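Long-range contact in beta-mannosidase (Trichoderma harzianum, PDB 4CVU), which probably hydrolyses terminal, non-reducing beta-D-mannose residues of beta-mannosides, as a fungal beta-mannosidase of glycoside hydrolase family 2: residues A[751-762]-A[797-808]. Residues are numbered along the deposited sequence; the frame is centred on the assembly and turned at random.
Sequences NELEIWVTSDLW and AINTTQIITANI. With NAG (2-acetamido-2-deoxy-beta-D-glucopyranose), chain K.
Gln-802 lies flat over the indole of Trp-756: its CB sits 3.6 Å from the centroid of the six-membered ring, almost on the ring normal, a CH-pi contact. With CG anti to the backbone N (chi1 -163°) and the chain extended beyond it, the glutamine runs on across the ring; its amide stays against it, OE1 3.4 Å from Trp-756 CZ2 and NE2 beside Glu-754. In the ring plane, Trp-756 NE1 donates to Glu-754 OE1 at 3.0 Å, which fixes the ring's rotation; Arg-692 adds a cation-pi contact. A leucine in place of Trp-756 would probably leave Glu-754 OE1 without this donor and Gln-802 without a flat surface to lie on. To one side of the tryptophan, Thr-758 OG1 and Thr-800 OG1 share a hydrogen bond of 2.7 Å. Toward the other end of the strands, Asn-807 ND2 gives Glu-752 OE1 a bent bond (3.1 Å, 139° at the hydrogen), while Asn-807 OD1 accepts from Ser-810 N. The other face is mostly apolar, as suits a core: Ile-803 leaves its strand obliquely at a classic beta bulge, where Ile-755 O accepts from both Ile-803 N and Ile-804 N, and its CD1 reaches Ile-755 CG2 (3.9 Å) and Val-757 CG2, above Val-769 and Phe-793 of the facing strands. Near one end, Asn-799 ND2 carries the N-linked NAG. This antiparallel pair, one face apolar against the facing sheet, the other mixed aromatic and polar, is typical of an Ig-like beta sandwich, here the mannosidase Ig/CBM-like domain.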
loop_
_atom_site.group_PDB
_atom_site.type_symbol
_atom_site.label_atom_id
_atom_site.label_comp_id
_atom_site.label_asym_id
_atom_site.label_seq_id
_atom_site.Cartn_x
_atom_site.Cartn_y
_atom_site.Cartn_z
ATOM N N ASN A 751 44.268 -18.514 12.374
ATOM C CA ASN A 751 43.393 -19.343 13.198
ATOM C C ASN A 751 43.614 -19.147 14.711
ATOM O O ASN A 751 43.543 -20.099 15.494
ATOM C CB ASN A 751 43.541 -20.827 12.806
ATOM C CG ASN A 751 42.299 -21.632 13.124
ATOM O OD1 ASN A 751 41.202 -21.075 13.261
ATOM N ND2 ASN A 751 42.459 -22.948 13.258
ATOM N N GLU A 752 43.856 -17.900 15.104
ATOM C CA GLU A 752 44.128 -17.549 16.493
ATOM C C GLU A 752 42.938 -16.810 17.118
ATOM O O GLU A 752 42.399 -15.871 16.525
ATOM C CB GLU A 752 45.383 -16.668 16.546
ATOM C CG GLU A 752 46.128 -16.684 17.883
ATOM C CD GLU A 752 47.106 -17.849 18.013
ATOM O OE1 GLU A 752 47.175 -18.668 17.067
ATOM O OE2 GLU A 752 47.811 -17.955 19.058
ATOM N N LEU A 753 42.543 -17.224 18.312
ATOM C CA LEU A 753 41.519 -16.527 19.091
ATOM C C LEU A 753 42.174 -15.741 20.246
ATOM O O LEU A 753 43.079 -16.255 20.919
ATOM C CB LEU A 753 40.478 -17.517 19.632
ATOM C CG LEU A 753 39.452 -17.066 20.676
ATOM C CD1 LEU A 753 38.473 -16.045 20.128
ATOM C CD2 LEU A 753 38.707 -18.281 21.232
ATOM N N GLU A 754 41.731 -14.490 20.430
ATOM C CA GLU A 754 42.083 -13.676 21.600
ATOM C C GLU A 754 40.810 -13.181 22.233
ATOM O O GLU A 754 39.884 -12.831 21.523
ATOM C CB GLU A 754 42.927 -12.475 21.218
ATOM C CG GLU A 754 44.252 -12.860 20.571
ATOM C CD GLU A 754 45.138 -11.665 20.262
ATOM O OE1 GLU A 754 44.694 -10.516 20.405
ATOM O OE2 GLU A 754 46.307 -11.880 19.862
ATOM N N ILE A 755 40.756 -13.193 23.566
ATOM C CA ILE A 755 39.666 -12.555 24.294
ATOM C C ILE A 755 40.234 -11.455 25.184
ATOM O O ILE A 755 41.155 -11.675 25.975
ATOM C CB ILE A 755 38.843 -13.543 25.127
ATOM C CG1 ILE A 755 38.267 -14.607 24.193
ATOM C CG2 ILE A 755 37.699 -12.804 25.812
ATOM C CD1 ILE A 755 37.968 -15.897 24.861
ATOM N N TRP A 756 39.679 -10.261 25.026
ATOM C CA TRP A 756 40.080 -9.095 25.794
ATOM C C TRP A 756 38.905 -8.587 26.578
ATOM O O TRP A 756 37.759 -8.673 26.104
ATOM C CB TRP A 756 40.514 -7.986 24.849
ATOM C CG TRP A 756 41.731 -8.284 24.052
ATOM C CD1 TRP A 756 41.854 -9.184 23.059
ATOM C CD2 TRP A 756 42.987 -7.627 24.166
ATOM N NE1 TRP A 756 43.128 -9.135 22.529
ATOM C CE2 TRP A 756 43.837 -8.174 23.191
ATOM C CE3 TRP A 756 43.464 -6.585 24.970
ATOM C CZ2 TRP A 756 45.157 -7.746 23.018
ATOM C CZ3 TRP A 756 44.777 -6.165 24.807
ATOM C CH2 TRP A 756 45.613 -6.750 23.839
ATOM N N VAL A 757 39.187 -8.050 27.764
ATOM C CA VAL A 757 38.188 -7.359 28.562
ATOM C C VAL A 757 38.469 -5.844 28.529
ATOM O O VAL A 757 39.604 -5.393 28.815
ATOM C CB VAL A 757 38.160 -7.858 30.011
ATOM C CG1 VAL A 757 37.261 -6.983 30.871
ATOM C CG2 VAL A 757 37.702 -9.315 30.086
ATOM N N THR A 758 37.424 -5.064 28.240
ATOM C CA THR A 758 37.558 -3.617 28.055
ATOM C C THR A 758 36.531 -2.900 28.903
ATOM O O THR A 758 35.390 -3.322 28.954
ATOM C CB THR A 758 37.360 -3.228 26.564
ATOM O OG1 THR A 758 38.362 -3.853 25.754
ATOM C CG2 THR A 758 37.473 -1.731 26.377
ATOM N N SER A 759 36.941 -1.819 29.570
ATOM C CA SER A 759 36.075 -1.107 30.529
ATOM C C SER A 759 36.135 0.383 30.287
ATOM O O SER A 759 37.221 0.906 30.093
ATOM C CB SER A 759 36.524 -1.400 31.976
ATOM O OG SER A 759 35.896 -0.531 32.890
ATOM N N ASP A 760 34.992 1.072 30.317
ATOM C CA ASP A 760 35.018 2.530 30.190
ATOM C C ASP A 760 34.911 3.305 31.522
ATOM O O ASP A 760 34.767 4.542 31.533
ATOM C CB ASP A 760 33.964 3.008 29.193
ATOM C CG ASP A 760 32.547 2.915 29.725
ATOM O OD1 ASP A 760 32.318 2.417 30.871
ATOM O OD2 ASP A 760 31.658 3.341 28.962
ATOM N N LEU A 761 34.949 2.566 32.622
ATOM C CA LEU A 761 34.823 3.157 33.947
ATOM C C LEU A 761 36.075 3.968 34.276
ATOM O O LEU A 761 37.147 3.743 33.690
ATOM C CB LEU A 761 34.595 2.071 34.997
ATOM C CG LEU A 761 33.333 1.233 34.815
ATOM C CD1 LEU A 761 33.393 0.017 35.735
ATOM C CD2 LEU A 761 32.059 2.034 35.051
ATOM N N TRP A 762 35.930 4.910 35.202
ATOM C CA TRP A 762 37.033 5.833 35.547
ATOM C C TRP A 762 37.882 5.343 36.733
ATOM O O TRP A 762 38.621 6.108 37.333
ATOM C CB TRP A 762 36.513 7.254 35.819
ATOM C CG TRP A 762 35.730 7.896 34.657
ATOM C CD1 TRP A 762 35.566 7.394 33.383
ATOM C CD2 TRP A 762 35.062 9.155 34.675
ATOM N NE1 TRP A 762 34.832 8.257 32.638
ATOM C CE2 TRP A 762 34.485 9.338 33.406
ATOM C CE3 TRP A 762 34.870 10.146 35.653
ATOM C CZ2 TRP A 762 33.726 10.476 33.085
ATOM C CZ3 TRP A 762 34.121 11.266 35.335
ATOM C CH2 TRP A 762 33.560 11.423 34.061
ATOM N N ALA A 797 41.318 1.788 34.555
ATOM C CA ALA A 797 40.345 2.785 34.173
ATOM C C ALA A 797 40.456 3.106 32.663
ATOM O O ALA A 797 41.561 3.267 32.122
ATOM C CB ALA A 797 40.554 4.051 34.993
ATOM N N ILE A 798 39.305 3.212 32.006
ATOM C CA ILE A 798 39.228 3.448 30.552
ATOM C C ILE A 798 40.344 2.697 29.811
ATOM O O ILE A 798 41.202 3.299 29.193
ATOM C CB ILE A 798 39.230 4.964 30.193
ATOM C CG1 ILE A 798 38.130 5.711 30.968
ATOM C CG2 ILE A 798 38.966 5.141 28.695
ATOM C CD1 ILE A 798 38.167 7.200 30.813
ATOM N N ASN A 799 40.305 1.376 29.868
ATOM C CA ASN A 799 41.437 0.567 29.451
ATOM C C ASN A 799 40.987 -0.846 29.042
ATOM O O ASN A 799 39.805 -1.150 29.041
ATOM C CB ASN A 799 42.453 0.515 30.598
ATOM C CG ASN A 799 43.895 0.322 30.140
ATOM O OD1 ASN A 799 44.179 -0.235 29.082
ATOM N ND2 ASN A 799 44.825 0.784 30.974
ATOM N N THR A 800 41.940 -1.693 28.675
ATOM C CA THR A 800 41.652 -3.043 28.200
ATOM C C THR A 800 42.696 -4.001 28.781
ATOM O O THR A 800 43.749 -3.553 29.219
ATOM C CB THR A 800 41.661 -3.077 26.666
ATOM O OG1 THR A 800 40.983 -4.245 26.207
ATOM C CG2 THR A 800 43.101 -3.036 26.118
ATOM N N THR A 801 42.398 -5.306 28.798
ATOM C CA THR A 801 43.391 -6.327 29.199
ATOM C C THR A 801 43.161 -7.633 28.459
ATOM O O THR A 801 42.024 -8.060 28.307
ATOM C CB THR A 801 43.347 -6.560 30.740
ATOM O OG1 THR A 801 44.362 -7.473 31.138
ATOM C CG2 THR A 801 42.016 -7.099 31.190
ATOM N N GLN A 802 44.232 -8.273 28.001
ATOM C CA GLN A 802 44.104 -9.553 27.311
ATOM C C GLN A 802 44.030 -10.727 28.305
ATOM O O GLN A 802 44.921 -10.895 29.129
ATOM C CB GLN A 802 45.249 -9.759 26.328
ATOM C CG GLN A 802 44.939 -10.854 25.301
ATOM C CD GLN A 802 46.091 -11.155 24.376
ATOM O OE1 GLN A 802 46.991 -10.372 24.229
ATOM N NE2 GLN A 802 46.049 -12.291 23.747
ATOM N N ILE A 803 42.967 -11.532 28.217
ATOM C CA ILE A 803 42.724 -12.606 29.193
ATOM C C ILE A 803 42.880 -14.023 28.630
ATOM O O ILE A 803 43.090 -14.948 29.379
ATOM C CB ILE A 803 41.338 -12.478 29.881
ATOM C CG1 ILE A 803 40.178 -12.564 28.884
ATOM C CG2 ILE A 803 41.251 -11.184 30.654
ATOM C CD1 ILE A 803 38.854 -12.907 29.551
ATOM N N ILE A 804 42.758 -14.185 27.314
ATOM C CA ILE A 804 42.901 -15.491 26.675
ATOM C C ILE A 804 43.617 -15.329 25.336
ATOM O O ILE A 804 43.347 -14.397 24.581
ATOM C CB ILE A 804 41.522 -16.155 26.394
ATOM C CG1 ILE A 804 40.828 -16.633 27.685
ATOM C CG2 ILE A 804 41.671 -17.310 25.418
ATOM C CD1 ILE A 804 41.509 -17.799 28.386
ATOM N N THR A 805 44.533 -16.234 25.050
ATOM C CA THR A 805 44.989 -16.425 23.695
ATOM C C THR A 805 45.018 -17.917 23.398
ATOM O O THR A 805 45.425 -18.701 24.256
ATOM C CB THR A 805 46.365 -15.795 23.444
ATOM O OG1 THR A 805 46.624 -15.776 22.035
ATOM C CG2 THR A 805 47.481 -16.541 24.157
ATOM N N ALA A 806 44.570 -18.305 22.198
ATOM C CA ALA A 806 44.512 -19.720 21.814
ATOM C C ALA A 806 44.529 -19.932 20.312
ATOM O O ALA A 806 43.713 -19.354 19.587
ATOM C CB ALA A 806 43.263 -20.343 22.382
ATOM N N ASN A 807 45.447 -20.770 19.842
ATOM C CA ASN A 807 45.382 -21.266 18.473
ATOM C C ASN A 807 44.323 -22.346 18.460
ATOM O O ASN A 807 44.387 -23.298 19.238
ATOM C CB ASN A 807 46.739 -21.803 18.012
ATOM C CG ASN A 807 46.741 -22.239 16.547
ATOM O OD1 ASN A 807 46.215 -23.284 16.203
ATOM N ND2 ASN A 807 47.363 -21.447 15.688
ATOM N N ILE A 808 43.337 -22.203 17.588
ATOM C CA ILE A 808 42.202 -23.125 17.569
ATOM C C ILE A 808 42.616 -24.578 17.250
ATOM O O ILE A 808 42.060 -25.501 17.824
ATOM C CB ILE A 808 41.121 -22.657 16.567
ATOM C CG1 ILE A 808 40.644 -21.243 16.902
ATOM C CG2 ILE A 808 39.938 -23.622 16.538
ATOM C CD1 ILE A 808 39.976 -21.092 18.248
HETATM C C1 NAG K . 46.265 0.650 30.753
HETATM C C2 NAG K . 47.101 1.907 31.036
HETATM C C3 NAG K . 48.619 1.661 31.144
HETATM C C4 NAG K . 48.929 0.462 32.022
HETATM C C5 NAG K . 48.078 -0.708 31.541
HETATM C C6 NAG K . 48.293 -1.941 32.402
HETATM C C7 NAG K . 46.166 4.011 30.228
HETATM C C8 NAG K . 46.138 4.995 29.093
HETATM N N2 NAG K . 46.929 2.944 30.033
HETATM O O3 NAG K . 49.267 2.836 31.620
HETATM O O4 NAG K . 50.314 0.159 31.949
HETATM O O5 NAG K . 46.702 -0.392 31.617
HETATM O O6 NAG K . 48.083 -3.051 31.562
HETATM O O7 NAG K . 45.502 4.199 31.258
#